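PDB 3MAB: uncharacterized protein from Listeria monocytogenes, which is of unknown function but carries a helical domain related to the C-terminal domain of TfoX, a regulator of competence in other bacteria. Local coordinates for residues E54-E59 with E77-H82; Q18-A23 with L41-N46; A4-L9 with K26-L31; P10-V15 with E59-G64. The protein carries 2 engineered substitutions. All blocks are in the same frame, centred on the assembly; numbering follows the deposited sequence.

Contact 1: residues E54-E59 with E77-H82; sequences ELYALE and ELKKFH
Leu-55 and Leu-78 form the middle of this helix pair, their side chains slanting across one another where the two backbones come nearest, 7.2 Å between their CA atoms. Leu-55 holds CG anti to its backbone nitrogen (chi1 -177°), which carries its branch out toward helix 72-85. Its CD2 lies 3.5 Å from the carbonyl O of Leu-78 and also reaches the ring of Phe-81, 3.8 Å from that residue's CD2 and in the plane of the ring, so the methyl meets an edge and not a face. CB of His-82 touches the same methyl more loosely.

Leu-78 answers with two branches. Its CD1 packs against the edge of Tyr-56, 3.7 Å from the ring atom CD1, and touches the aliphatic root of Glu-59 at CB, also 3.7 Å away; CD2 is turned to the CG and CD1 of Leu-55. Bent at chi2 (63°), the Glu-59 chain offers its methylenes to this leucine while the carboxylate turns to other partners, Ser-36 OG and Gln-63 NE2. The hydroxyl of Tyr-56 comes loosely near CE of Lys-79 at the exposed margin.

Phe-40 of helix 28-46 packs on Leu-55 and Met-52 on Leu-78, extending the apolar layer. The axes of segments 54-59 and 77-82 approach to 10.4 Å with directions at 137°, so the two helices run roughly antiparallel here, joined by apolar side chains. This is the packing of a small all-helical domain, in which helix 72-85 covers one side of helix 52-63, within the TfoX C-terminal family.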
loop_
_atom_site.group_PDB
_atom_site.type_symbol
_atom_site.label_atom_id
_atom_site.label_comp_id
_atom_site.label_asym_id
_atom_site.label_seq_id
_atom_site.Cartn_x
_atom_site.Cartn_y
_atom_site.Cartn_z
ATOM N N GLU B 54 10.948 -7.183 -1.321
ATOM C CA GLU B 54 11.144 -5.766 -1.099
ATOM C C GLU B 54 10.763 -4.945 -2.374
ATOM O O GLU B 54 10.186 -3.856 -2.295
ATOM C CB GLU B 54 12.585 -5.426 -0.722
ATOM C CG GLU B 54 12.971 -5.623 0.684
ATOM C CD GLU B 54 13.536 -6.974 0.972
ATOM O OE1 GLU B 54 14.056 -7.111 2.083
ATOM O OE2 GLU B 54 13.478 -7.879 0.124
ATOM N N LEU B 55 11.087 -5.453 -3.567
ATOM C CA LEU B 55 10.724 -4.753 -4.804
ATOM C C LEU B 55 9.238 -4.627 -5.010
ATOM O O LEU B 55 8.722 -3.573 -5.329
ATOM C CB LEU B 55 11.388 -5.472 -5.994
ATOM C CG LEU B 55 11.198 -4.876 -7.371
ATOM C CD1 LEU B 55 11.610 -3.388 -7.430
ATOM C CD2 LEU B 55 11.951 -5.668 -8.384
ATOM N N TYR B 56 8.519 -5.720 -4.831
ATOM C CA TYR B 56 7.071 -5.663 -4.834
ATOM C C TYR B 56 6.539 -4.685 -3.809
ATOM O O TYR B 56 5.593 -3.920 -4.120
ATOM C CB TYR B 56 6.483 -7.057 -4.580
ATOM C CG TYR B 56 6.429 -8.056 -5.731
ATOM C CD1 TYR B 56 6.628 -7.693 -7.039
ATOM C CD2 TYR B 56 6.081 -9.363 -5.470
ATOM C CE1 TYR B 56 6.585 -8.644 -8.086
ATOM C CE2 TYR B 56 6.041 -10.313 -6.536
ATOM C CZ TYR B 56 6.269 -9.905 -7.797
ATOM O OH TYR B 56 6.175 -10.868 -8.777
ATOM N N ALA B 57 7.077 -4.706 -2.585
ATOM C CA ALA B 57 6.635 -3.791 -1.534
ATOM C C ALA B 57 6.782 -2.348 -1.924
ATOM O O ALA B 57 5.885 -1.532 -1.726
ATOM C CB ALA B 57 7.408 -4.058 -0.225
ATOM N N LEU B 58 7.907 -2.026 -2.539
ATOM C CA LEU B 58 8.216 -0.686 -2.945
ATOM C C LEU B 58 7.281 -0.218 -4.062
ATOM O O LEU B 58 6.783 0.907 -4.036
ATOM C CB LEU B 58 9.668 -0.546 -3.388
ATOM C CG LEU B 58 10.661 -0.682 -2.277
ATOM C CD1 LEU B 58 12.061 -0.785 -2.851
ATOM C CD2 LEU B 58 10.655 0.489 -1.326
ATOM N N GLU B 59 7.012 -1.077 -5.061
ATOM C CA GLU B 59 6.095 -0.683 -6.134
ATOM C C GLU B 59 4.700 -0.523 -5.616
ATOM O O GLU B 59 3.993 0.419 -5.986
ATOM C CB GLU B 59 6.113 -1.693 -7.295
ATOM C CG GLU B 59 5.224 -1.375 -8.461
ATOM C CD GLU B 59 5.576 -0.097 -9.190
ATOM O OE1 GLU B 59 6.756 0.292 -9.154
ATOM O OE2 GLU B 59 4.706 0.498 -9.871
ATOM N N GLU B 77 7.063 -7.405 -14.966
ATOM C CA GLU B 77 8.073 -6.395 -15.239
ATOM C C GLU B 77 9.116 -6.356 -14.114
ATOM O O GLU B 77 10.360 -6.314 -14.349
ATOM C CB GLU B 77 7.376 -5.040 -15.421
ATOM C CG GLU B 77 8.331 -3.865 -15.591
ATOM C CD GLU B 77 7.655 -2.529 -15.534
ATOM O OE1 GLU B 77 6.423 -2.465 -15.397
ATOM O OE2 GLU B 77 8.381 -1.524 -15.665
ATOM N N LEU B 78 8.654 -6.421 -12.868
ATOM C CA LEU B 78 9.541 -6.306 -11.743
ATOM C C LEU B 78 10.373 -7.570 -11.644
ATOM O O LEU B 78 11.564 -7.508 -11.334
ATOM C CB LEU B 78 8.733 -6.060 -10.458
ATOM C CG LEU B 78 7.998 -4.725 -10.418
ATOM C CD1 LEU B 78 7.097 -4.701 -9.211
ATOM C CD2 LEU B 78 8.882 -3.511 -10.422
ATOM N N LYS B 79 9.760 -8.719 -11.866
ATOM C CA LYS B 79 10.498 -9.999 -11.845
ATOM C C LYS B 79 11.585 -10.033 -12.907
ATOM O O LYS B 79 12.721 -10.501 -12.628
ATOM C CB LYS B 79 9.543 -11.163 -12.055
ATOM C CG LYS B 79 10.227 -12.454 -11.907
ATOM C CD LYS B 79 9.289 -13.660 -12.004
ATOM C CE LYS B 79 8.592 -13.966 -10.685
ATOM N NZ LYS B 79 8.157 -15.399 -10.589
ATOM N N LYS B 80 11.302 -9.540 -14.091
ATOM C CA LYS B 80 12.323 -9.524 -15.147
ATOM C C LYS B 80 13.499 -8.667 -14.691
ATOM O O LYS B 80 14.646 -9.023 -14.916
ATOM C CB LYS B 80 11.747 -9.002 -16.440
ATOM C CG LYS B 80 10.809 -9.910 -17.097
ATOM C CD LYS B 80 11.210 -11.397 -17.111
ATOM C CE LYS B 80 9.959 -12.296 -16.893
ATOM N NZ LYS B 80 9.211 -11.986 -15.614
ATOM N N PHE B 81 13.248 -7.522 -14.118
ATOM C CA PHE B 81 14.283 -6.594 -13.615
ATOM C C PHE B 81 15.095 -7.284 -12.539
ATOM O O PHE B 81 16.325 -7.354 -12.615
ATOM C CB PHE B 81 13.633 -5.313 -13.152
ATOM C CG PHE B 81 14.529 -4.406 -12.369
ATOM C CD1 PHE B 81 15.620 -3.760 -12.957
ATOM C CD2 PHE B 81 14.309 -4.230 -11.049
ATOM C CE1 PHE B 81 16.416 -2.921 -12.214
ATOM C CE2 PHE B 81 15.116 -3.388 -10.298
ATOM C CZ PHE B 81 16.147 -2.741 -10.904
ATOM N N HIS B 82 14.453 -7.894 -11.578
ATOM C CA HIS B 82 15.150 -8.496 -10.500
ATOM C C HIS B 82 16.005 -9.666 -10.980
ATOM O O HIS B 82 17.148 -9.822 -10.557
ATOM C CB HIS B 82 14.183 -8.969 -9.428
ATOM C CG HIS B 82 14.874 -9.495 -8.230
ATOM N ND1 HIS B 82 14.952 -10.845 -7.965
ATOM C CD2 HIS B 82 15.552 -8.880 -7.237
ATOM C CE1 HIS B 82 15.647 -11.033 -6.849
ATOM N NE2 HIS B 82 16.048 -9.862 -6.406
#

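Contact 2: residues Q18-A23 with L41-N46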
loop_
_atom_site.group_PDB
_atom_site.type_symbol
_atom_site.label_atom_id
_atom_site.label_comp_id
_atom_site.label_asym_id
_atom_site.label_seq_id
_atom_site.Cartn_x
_atom_site.Cartn_y
_atom_site.Cartn_z
ATOM N N GLN B 18 13.832 1.967 7.388
ATOM C CA GLN B 18 15.204 2.287 7.795
ATOM C C GLN B 18 16.141 2.100 6.613
ATOM O O GLN B 18 17.038 2.890 6.403
ATOM C CB GLN B 18 15.648 1.422 8.972
ATOM C CG GLN B 18 14.942 1.748 10.210
ATOM C CD GLN B 18 15.136 0.733 11.321
ATOM O OE1 GLN B 18 15.367 -0.483 11.089
ATOM N NE2 GLN B 18 15.010 1.214 12.545
ATOM N N ASP B 19 15.940 1.042 5.842
ATOM C CA ASP B 19 16.827 0.794 4.662
ATOM C C ASP B 19 16.681 1.899 3.608
ATOM O O ASP B 19 17.674 2.369 3.055
ATOM C CB ASP B 19 16.539 -0.579 4.025
ATOM C CG ASP B 19 16.969 -1.740 4.935
ATOM O OD1 ASP B 19 17.810 -1.554 5.856
ATOM O OD2 ASP B 19 16.449 -2.860 4.690
ATOM N N LEU B 20 15.434 2.340 3.403
ATOM C CA LEU B 20 15.201 3.419 2.481
ATOM C C LEU B 20 15.938 4.699 2.961
ATOM O O LEU B 20 16.605 5.345 2.197
ATOM C CB LEU B 20 13.728 3.674 2.305
ATOM C CG LEU B 20 12.983 2.707 1.388
ATOM C CD1 LEU B 20 11.487 2.923 1.618
ATOM C CD2 LEU B 20 13.346 2.891 -0.093
ATOM N N ILE B 21 15.773 5.057 4.224
ATOM C CA ILE B 21 16.397 6.254 4.755
ATOM C C ILE B 21 17.893 6.190 4.644
ATOM O O ILE B 21 18.534 7.146 4.241
ATOM C CB ILE B 21 15.937 6.453 6.201
ATOM C CG1 ILE B 21 14.464 6.823 6.256
ATOM C CG2 ILE B 21 16.830 7.523 6.877
ATOM C CD1 ILE B 21 13.846 6.722 7.658
ATOM N N LYS B 22 18.441 5.056 4.984
ATOM C CA LYS B 22 19.859 4.863 4.889
ATOM C C LYS B 22 20.352 5.070 3.465
ATOM O O LYS B 22 21.471 5.604 3.241
ATOM C CB LYS B 22 20.265 3.478 5.380
ATOM C CG LYS B 22 20.177 3.282 6.870
ATOM C CD LYS B 22 20.750 1.920 7.218
ATOM C CE LYS B 22 19.861 1.111 8.096
ATOM N NZ LYS B 22 20.162 1.390 9.525
ATOM N N ALA B 23 19.522 4.700 2.509
ATOM C CA ALA B 23 19.808 4.951 1.090
ATOM C C ALA B 23 19.437 6.334 0.597
ATOM O O ALA B 23 19.632 6.598 -0.590
ATOM C CB ALA B 23 19.149 3.913 0.224
ATOM N N LEU B 41 17.382 -0.509 -6.179
ATOM C CA LEU B 41 18.801 -0.577 -6.518
ATOM C C LEU B 41 19.635 0.052 -5.384
ATOM O O LEU B 41 20.743 -0.393 -5.049
ATOM C CB LEU B 41 19.097 0.115 -7.846
ATOM C CG LEU B 41 18.752 -0.678 -9.081
ATOM C CD1 LEU B 41 18.967 0.177 -10.274
ATOM C CD2 LEU B 41 19.528 -2.003 -9.195
ATOM N N ARG B 42 19.127 1.164 -4.872
ATOM C CA ARG B 42 19.845 1.878 -3.814
ATOM C C ARG B 42 19.982 1.019 -2.536
ATOM O O ARG B 42 21.013 1.073 -1.901
ATOM C CB ARG B 42 19.208 3.254 -3.564
ATOM C CG ARG B 42 19.554 4.131 -4.708
ATOM C CD ARG B 42 18.823 5.408 -4.941
ATOM N NE ARG B 42 19.064 6.345 -3.882
ATOM C CZ ARG B 42 18.637 7.610 -3.853
ATOM N NH1 ARG B 42 18.027 8.166 -4.874
ATOM N NH2 ARG B 42 18.843 8.338 -2.761
ATOM N N ILE B 43 18.933 0.309 -2.167
ATOM C CA ILE B 43 18.988 -0.543 -1.001
ATOM C C ILE B 43 19.800 -1.799 -1.266
ATOM O O ILE B 43 20.517 -2.252 -0.391
ATOM C CB ILE B 43 17.602 -0.830 -0.361
ATOM C CG1 ILE B 43 16.603 -1.542 -1.240
ATOM C CG2 ILE B 43 16.959 0.502 0.051
ATOM C CD1 ILE B 43 15.254 -1.981 -0.430
ATOM N N TRP B 44 19.694 -2.313 -2.489
ATOM C CA TRP B 44 20.428 -3.528 -2.916
ATOM C C TRP B 44 21.913 -3.291 -3.014
ATOM O O TRP B 44 22.709 -4.161 -2.647
ATOM C CB TRP B 44 19.829 -3.962 -4.218
ATOM C CG TRP B 44 20.438 -5.162 -4.855
ATOM C CD1 TRP B 44 20.130 -6.446 -4.579
ATOM C CD2 TRP B 44 21.320 -5.172 -5.991
ATOM N NE1 TRP B 44 20.781 -7.270 -5.460
ATOM C CE2 TRP B 44 21.517 -6.519 -6.339
ATOM C CE3 TRP B 44 21.922 -4.176 -6.761
ATOM C CZ2 TRP B 44 22.327 -6.898 -7.367
ATOM C CZ3 TRP B 44 22.738 -4.542 -7.797
ATOM C CH2 TRP B 44 22.972 -5.889 -8.069
ATOM N N GLU B 45 22.310 -2.091 -3.408
ATOM C CA GLU B 45 23.697 -1.701 -3.405
ATOM C C GLU B 45 24.278 -1.792 -1.961
ATOM O O GLU B 45 25.427 -2.173 -1.780
ATOM C CB GLU B 45 23.812 -0.268 -3.923
ATOM C CG GLU B 45 25.216 0.313 -3.790
ATOM C CD GLU B 45 25.388 1.656 -4.462
ATOM O OE1 GLU B 45 24.435 2.452 -4.476
ATOM O OE2 GLU B 45 26.515 1.926 -4.945
ATOM N N ASN B 46 23.479 -1.462 -0.951
ATOM C CA ASN B 46 23.892 -1.452 0.470
ATOM C C ASN B 46 23.781 -2.834 1.094
ATOM O O ASN B 46 24.471 -3.116 2.053
ATOM C CB ASN B 46 23.057 -0.455 1.260
ATOM C CG ASN B 46 23.435 0.992 0.970
ATOM O OD1 ASN B 46 24.520 1.256 0.428
ATOM N ND2 ASN B 46 22.553 1.945 1.357
HETATM O O HOH W 1 20.055 0.990 2.587
HETATM O O HOH W 2 21.714 5.727 -2.427
#
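Helices 14-22 and 28-46 cross nearly at right angles: the axes of 18-22 and 41-46 are 9.1 Å apart with directions at 91°, and the nearest CA atoms are those of Ala-23 and Arg-42, separated by 5.8 Å. Ala-23 is the first residue to leave the helical conformation after helix 14-22, and its carbonyl faces the Arg-42 side chain.

That carbonyl oxygen is gripped by the Arg-42 guanidinium. NH2 donates to Ala-23 O over 2.9 Å, at an N-H...O angle of 155°, arriving on a lone pair in the carbonyl plane; the oxygen in turn lies close to the plane of the guanidinium, at its edge. NE adds a weak second bond to the same atom, and a water that donates to Ala-23 O and accepts from NE completes the grip. A bend at chi3 (66°) folds the arginine back to this helix end, while NH1 forms a salt bridge with Glu-38. Nearer the backbones, Ala-23 CB meets Arg-42 CB at 3.8 Å.

Beside the polar cluster, CG2 of Ile-43 packs on the helix backbone, 3.6 Å from Asp-19 O, and on Ala-23 CB, and it also approaches CD2 of Leu-20. Asn-46 is tied on through another water, which accepts from its ND2 and donates to Asp-19 O, so the Asp-19 carbonyl, which already accepts from Ala-23 N, gains a second donor.

Leu-20 continues inward onto Leu-6, Ile-25 and Ala-39. On another side of helix 28-46, Leu-41 packs against Phe-81 and Leu-85, which places this helix between helix 14-22 and helix 72-85.

Contact 3: residues A4-L9 with K26-L31; sequences ANLSEL and KTPVEL. Engineered in segment 26-31: Val-29 (natural residue Gly).
Pro-28 meets the N-terminal segment through apolar contacts, Leu-9 crossing it at a slant with its methyls against CB and CG. Leu-9 CD2 is 3.8 Å from CG of Pro-28, while CD1 reaches both the proline CB and, at 4.1 Å, CD2 of Leu-31. Leu-6 spans the backbone just before helix 28-46: its CD1 rests 3.6 Å from the carbonyl carbon of Lys-26, and CD2 lies beside the Thr-27 carbonyl. With CG anti to its own carbonyl carbon (chi1 -72°), Leu-6 directs both methyls to that turn. Ala-4 CB borders CG of the proline, and the Ala-4 carbonyl O lies against the same ring, 3.1 Å from Pro-28 CD.

The polar link between the segments is a water, which accepts from Leu-6 N at 2.9 Å and donates to Lys-26 O at 2.7 Å.

Each segment also has its own polar brace. Asn-5 N donates almost straight to the anti lone pair of Glu-8 OE1, and Glu-8 OE2 forms a salt bridge with Lys-75 of the second subunit. Across the turn, Lys-26 N reaches Glu-30 OE1 over 2.8 Å from above the carboxylate plane. Thr-27 is the N-cap of helix 28-46.

Leu-31 continues into the core against Leu-58 and Val-62. The chemistry therefore divides: leucines and the proline make the apolar part, a single water joins the backbones, and Glu-8, through its carboxylate and its backbone carbonyl, helps to join the N-terminal segment to the second subunit.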
loop_
_atom_site.group_PDB
_atom_site.type_symbol
_atom_site.label_atom_id
_atom_site.label_comp_id
_atom_site.label_asym_id
_atom_site.label_seq_id
_atom_site.Cartn_x
_atom_site.Cartn_y
_atom_site.Cartn_z
ATOM N N ALA B 4 2.662 12.153 5.488
ATOM C CA ALA B 4 2.891 10.708 5.801
ATOM C C ALA B 4 4.368 10.304 6.011
ATOM O O ALA B 4 5.296 10.870 5.390
ATOM C CB ALA B 4 2.256 9.852 4.695
ATOM N N ASN B 5 4.580 9.321 6.884
ATOM C CA ASN B 5 5.880 8.677 7.066
ATOM C C ASN B 5 5.959 7.520 6.084
ATOM O O ASN B 5 4.934 6.929 5.737
ATOM C CB ASN B 5 6.034 8.084 8.483
ATOM C CG ASN B 5 6.340 9.115 9.519
ATOM O OD1 ASN B 5 7.186 9.975 9.319
ATOM N ND2 ASN B 5 5.650 9.030 10.650
ATOM N N LEU B 6 7.170 7.129 5.671
ATOM C CA LEU B 6 7.359 5.909 4.867
ATOM C C LEU B 6 6.716 4.650 5.411
ATOM O O LEU B 6 6.143 3.851 4.656
ATOM C CB LEU B 6 8.842 5.662 4.597
ATOM C CG LEU B 6 9.520 6.591 3.603
ATOM C CD1 LEU B 6 11.063 6.406 3.781
ATOM C CD2 LEU B 6 9.107 6.278 2.195
ATOM N N SER B 7 6.809 4.454 6.724
ATOM C CA SER B 7 6.244 3.262 7.341
ATOM C C SER B 7 4.715 3.345 7.448
ATOM O O SER B 7 4.127 2.409 7.958
ATOM C CB SER B 7 6.860 3.045 8.720
ATOM O OG SER B 7 6.553 4.112 9.572
ATOM N N GLU B 8 4.086 4.456 7.040
ATOM C CA GLU B 8 2.621 4.500 6.912
ATOM C C GLU B 8 2.136 4.110 5.502
ATOM O O GLU B 8 0.935 3.953 5.287
ATOM C CB GLU B 8 2.054 5.866 7.245
ATOM C CG GLU B 8 2.245 6.236 8.720
ATOM C CD GLU B 8 1.882 7.674 9.038
ATOM O OE1 GLU B 8 2.443 8.579 8.387
ATOM O OE2 GLU B 8 1.096 7.916 10.002
ATOM N N LEU B 9 3.058 3.978 4.567
ATOM C CA LEU B 9 2.690 3.516 3.221
ATOM C C LEU B 9 2.464 2.022 3.186
ATOM O O LEU B 9 3.074 1.252 3.957
ATOM C CB LEU B 9 3.771 3.815 2.231
ATOM C CG LEU B 9 4.200 5.263 2.116
ATOM C CD1 LEU B 9 5.311 5.375 1.094
ATOM C CD2 LEU B 9 3.080 6.291 1.838
ATOM N N LYS B 26 13.857 9.441 2.105
ATOM C CA LYS B 26 13.411 9.693 3.482
ATOM C C LYS B 26 11.930 9.948 3.679
ATOM O O LYS B 26 11.456 9.920 4.828
ATOM C CB LYS B 26 14.200 10.867 4.108
ATOM C CG LYS B 26 15.738 10.740 3.914
ATOM C CD LYS B 26 16.511 11.653 4.831
ATOM C CE LYS B 26 17.778 12.271 4.220
ATOM N NZ LYS B 26 18.546 11.494 3.183
ATOM N N THR B 27 11.193 10.112 2.590
ATOM C CA THR B 27 9.759 10.451 2.641
ATOM C C THR B 27 9.013 9.751 1.532
ATOM O O THR B 27 9.639 9.341 0.548
ATOM C CB THR B 27 9.560 11.966 2.425
ATOM O OG1 THR B 27 9.861 12.303 1.070
ATOM C CG2 THR B 27 10.422 12.828 3.428
ATOM N N PRO B 28 7.669 9.627 1.663
ATOM C CA PRO B 28 6.898 9.089 0.554
ATOM C C PRO B 28 7.071 9.835 -0.758
ATOM O O PRO B 28 7.047 9.204 -1.803
ATOM C CB PRO B 28 5.443 9.207 1.059
ATOM C CG PRO B 28 5.614 9.041 2.553
ATOM C CD PRO B 28 6.845 9.746 2.898
ATOM N N VAL B 29 7.204 11.156 -0.706
ATOM C CA VAL B 29 7.389 11.977 -1.949
ATOM C C VAL B 29 8.707 11.607 -2.620
ATOM O O VAL B 29 8.766 11.373 -3.841
ATOM C CB VAL B 29 7.297 13.535 -1.670
ATOM C CG1 VAL B 29 5.871 13.984 -1.245
ATOM C CG2 VAL B 29 8.276 13.953 -0.700
ATOM N N GLU B 30 9.742 11.438 -1.792
ATOM C CA GLU B 30 11.033 11.027 -2.330
ATOM C C GLU B 30 11.005 9.619 -2.965
ATOM O O GLU B 30 11.595 9.389 -4.035
ATOM C CB GLU B 30 12.106 11.105 -1.249
ATOM C CG GLU B 30 12.542 12.548 -0.900
ATOM C CD GLU B 30 13.472 12.664 0.253
ATOM O OE1 GLU B 30 14.302 11.748 0.534
ATOM O OE2 GLU B 30 13.389 13.735 0.906
ATOM N N LEU B 31 10.270 8.712 -2.355
ATOM C CA LEU B 31 10.077 7.394 -2.937
ATOM C C LEU B 31 9.337 7.435 -4.249
ATOM O O LEU B 31 9.759 6.783 -5.207
ATOM C CB LEU B 31 9.418 6.410 -1.975
ATOM C CG LEU B 31 9.069 5.020 -2.473
ATOM C CD1 LEU B 31 10.265 4.258 -2.876
ATOM C CD2 LEU B 31 8.312 4.251 -1.406
HETATM O O HOH W 3 9.197 9.145 6.182
#

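Contact 4: residues P10-V15 with E59-G64; sequences PNIGKV and EGAVQG
Pro-10 and Ala-61 bring the irregular chain before helix 14-22 to within 5.0 Å, CA to CA, of the last turns of helix 52-63, which closes at Gly-64 in a Schellman motif. The Ala-61 methyl touches two neighbours, with Pro-10 O at 3.4 Å and Ile-12 CD1 at 3.5 Å from its CB. Ile-12 sets CG1 anti to its carbonyl carbon (chi1 -53°), sending CD1 to this methyl and on to Leu-31. At the C-terminal end of helix 52-63, Pro-10 CG rests 3.7 Å from Gly-64 C.

Asn-11, with positive phi (72°), lays its amide close against the bare backbone of Gly-60, ND2 standing 3.5 Å from Gly-60 C. ND2 bonds to Ile-65 O after the helix and weakly to Ala-57 O within it, and OD1 accepts from Trp-67 N.

Contact between the two segments thus rests on van der Waals packing, while the Asn-11 amide uses both its ends to bind the 10-15 chain to the backbone that follows helix 52-63.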
loop_
_atom_site.group_PDB
_atom_site.type_symbol
_atom_site.label_atom_id
_atom_site.label_comp_id
_atom_site.label_asym_id
_atom_site.label_seq_id
_atom_site.Cartn_x
_atom_site.Cartn_y
_atom_site.Cartn_z
ATOM N N PRO B 10 1.583 1.568 2.268
ATOM C CA PRO B 10 1.370 0.106 2.166
ATOM C C PRO B 10 2.695 -0.655 1.961
ATOM O O PRO B 10 3.562 -0.193 1.184
ATOM C CB PRO B 10 0.459 -0.047 0.944
ATOM C CG PRO B 10 0.062 1.327 0.575
ATOM C CD PRO B 10 0.851 2.323 1.242
ATOM N N ASN B 11 2.843 -1.812 2.603
ATOM C CA ASN B 11 3.969 -2.739 2.488
ATOM C C ASN B 11 5.279 -2.333 3.102
ATOM O O ASN B 11 6.210 -3.128 3.043
ATOM C CB ASN B 11 4.228 -3.080 0.999
ATOM C CG ASN B 11 2.951 -3.238 0.217
ATOM O OD1 ASN B 11 2.153 -4.108 0.525
ATOM N ND2 ASN B 11 2.733 -2.365 -0.772
ATOM N N ILE B 12 5.391 -1.118 3.614
ATOM C CA ILE B 12 6.658 -0.648 4.178
ATOM C C ILE B 12 6.719 -0.856 5.669
ATOM O O ILE B 12 6.104 -0.089 6.387
ATOM C CB ILE B 12 6.948 0.822 3.798
ATOM C CG1 ILE B 12 6.852 0.969 2.287
ATOM C CG2 ILE B 12 8.370 1.196 4.318
ATOM C CD1 ILE B 12 7.399 2.248 1.699
ATOM N N GLY B 13 7.454 -1.895 6.100
ATOM C CA GLY B 13 7.725 -2.149 7.508
ATOM C C GLY B 13 8.821 -1.273 8.040
ATOM O O GLY B 13 9.451 -0.520 7.315
ATOM N N LYS B 14 9.093 -1.409 9.332
ATOM C CA LYS B 14 9.989 -0.447 9.956
ATOM C C LYS B 14 11.406 -0.641 9.402
ATOM O O LYS B 14 12.110 0.321 9.147
ATOM C CB LYS B 14 9.911 -0.537 11.486
ATOM C CG LYS B 14 8.558 -0.087 12.052
ATOM C CD LYS B 14 7.417 -1.063 11.742
ATOM C CE LYS B 14 6.281 -0.987 12.744
ATOM N NZ LYS B 14 5.361 -2.163 12.611
ATOM N N VAL B 15 11.816 -1.860 9.169
ATOM C CA VAL B 15 13.127 -2.136 8.681
ATOM C C VAL B 15 13.350 -1.680 7.226
ATOM O O VAL B 15 14.384 -1.106 6.843
ATOM C CB VAL B 15 13.406 -3.623 8.931
ATOM C CG1 VAL B 15 14.632 -4.037 8.216
ATOM C CG2 VAL B 15 13.467 -3.909 10.493
ATOM N N GLU B 59 7.012 -1.077 -5.061
ATOM C CA GLU B 59 6.095 -0.683 -6.134
ATOM C C GLU B 59 4.700 -0.523 -5.616
ATOM O O GLU B 59 3.993 0.419 -5.986
ATOM C CB GLU B 59 6.113 -1.693 -7.295
ATOM C CG GLU B 59 5.224 -1.375 -8.461
ATOM C CD GLU B 59 5.576 -0.097 -9.190
ATOM O OE1 GLU B 59 6.756 0.292 -9.154
ATOM O OE2 GLU B 59 4.706 0.498 -9.871
ATOM N N GLY B 60 4.267 -1.427 -4.733
ATOM C CA GLY B 60 2.964 -1.302 -4.122
ATOM C C GLY B 60 2.891 0.008 -3.316
ATOM O O GLY B 60 1.902 0.729 -3.392
ATOM N N ALA B 61 3.933 0.343 -2.600
ATOM C CA ALA B 61 3.950 1.626 -1.863
ATOM C C ALA B 61 3.762 2.825 -2.794
ATOM O O ALA B 61 2.946 3.723 -2.517
ATOM C CB ALA B 61 5.237 1.753 -1.034
ATOM N N VAL B 62 4.500 2.828 -3.894
ATOM C CA VAL B 62 4.414 3.879 -4.905
ATOM C C VAL B 62 3.004 4.011 -5.462
ATOM O O VAL B 62 2.481 5.134 -5.646
ATOM C CB VAL B 62 5.459 3.653 -6.027
ATOM C CG1 VAL B 62 5.220 4.593 -7.223
ATOM C CG2 VAL B 62 6.921 3.816 -5.455
ATOM N N GLN B 63 2.363 2.872 -5.699
ATOM C CA GLN B 63 1.009 2.837 -6.248
ATOM C C GLN B 63 -0.046 3.021 -5.224
ATOM O O GLN B 63 -1.231 3.124 -5.570
ATOM C CB GLN B 63 0.773 1.524 -7.020
ATOM C CG GLN B 63 1.564 1.483 -8.265
ATOM C CD GLN B 63 1.102 0.395 -9.206
ATOM O OE1 GLN B 63 -0.108 0.082 -9.225
ATOM N NE2 GLN B 63 2.005 -0.172 -9.991
ATOM N N GLY B 64 0.307 3.048 -3.939
ATOM C CA GLY B 64 -0.689 3.134 -2.895
ATOM C C GLY B 64 -1.569 1.913 -2.654
ATOM O O GLY B 64 -2.726 2.022 -2.203
#

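Overall arrangement
All four contacts belong to the one TfoX C-terminal-like domain and join its four helices into a single core. Contacts 3 and 4 are closest, about 8 Å between centres, whereas contacts 1 and 3 are farthest apart, about 18 Å. Contacts 2 and 3 share helix 28-46, contacts 2 and 4 helix 14-22, and contacts 1 and 4 helix 52-63 together with Glu-59. Along the chain, contact 2 closes before contact 1 opens, while contact 4 spans contact 2 and crosses both 1 and 3. Leu-58, Leu-20, Leu-31 and Ile-12 link them through the interior, so the N-terminal segment packs into the core and meets the second subunit through contact 3 and Pro-10 of contact 4.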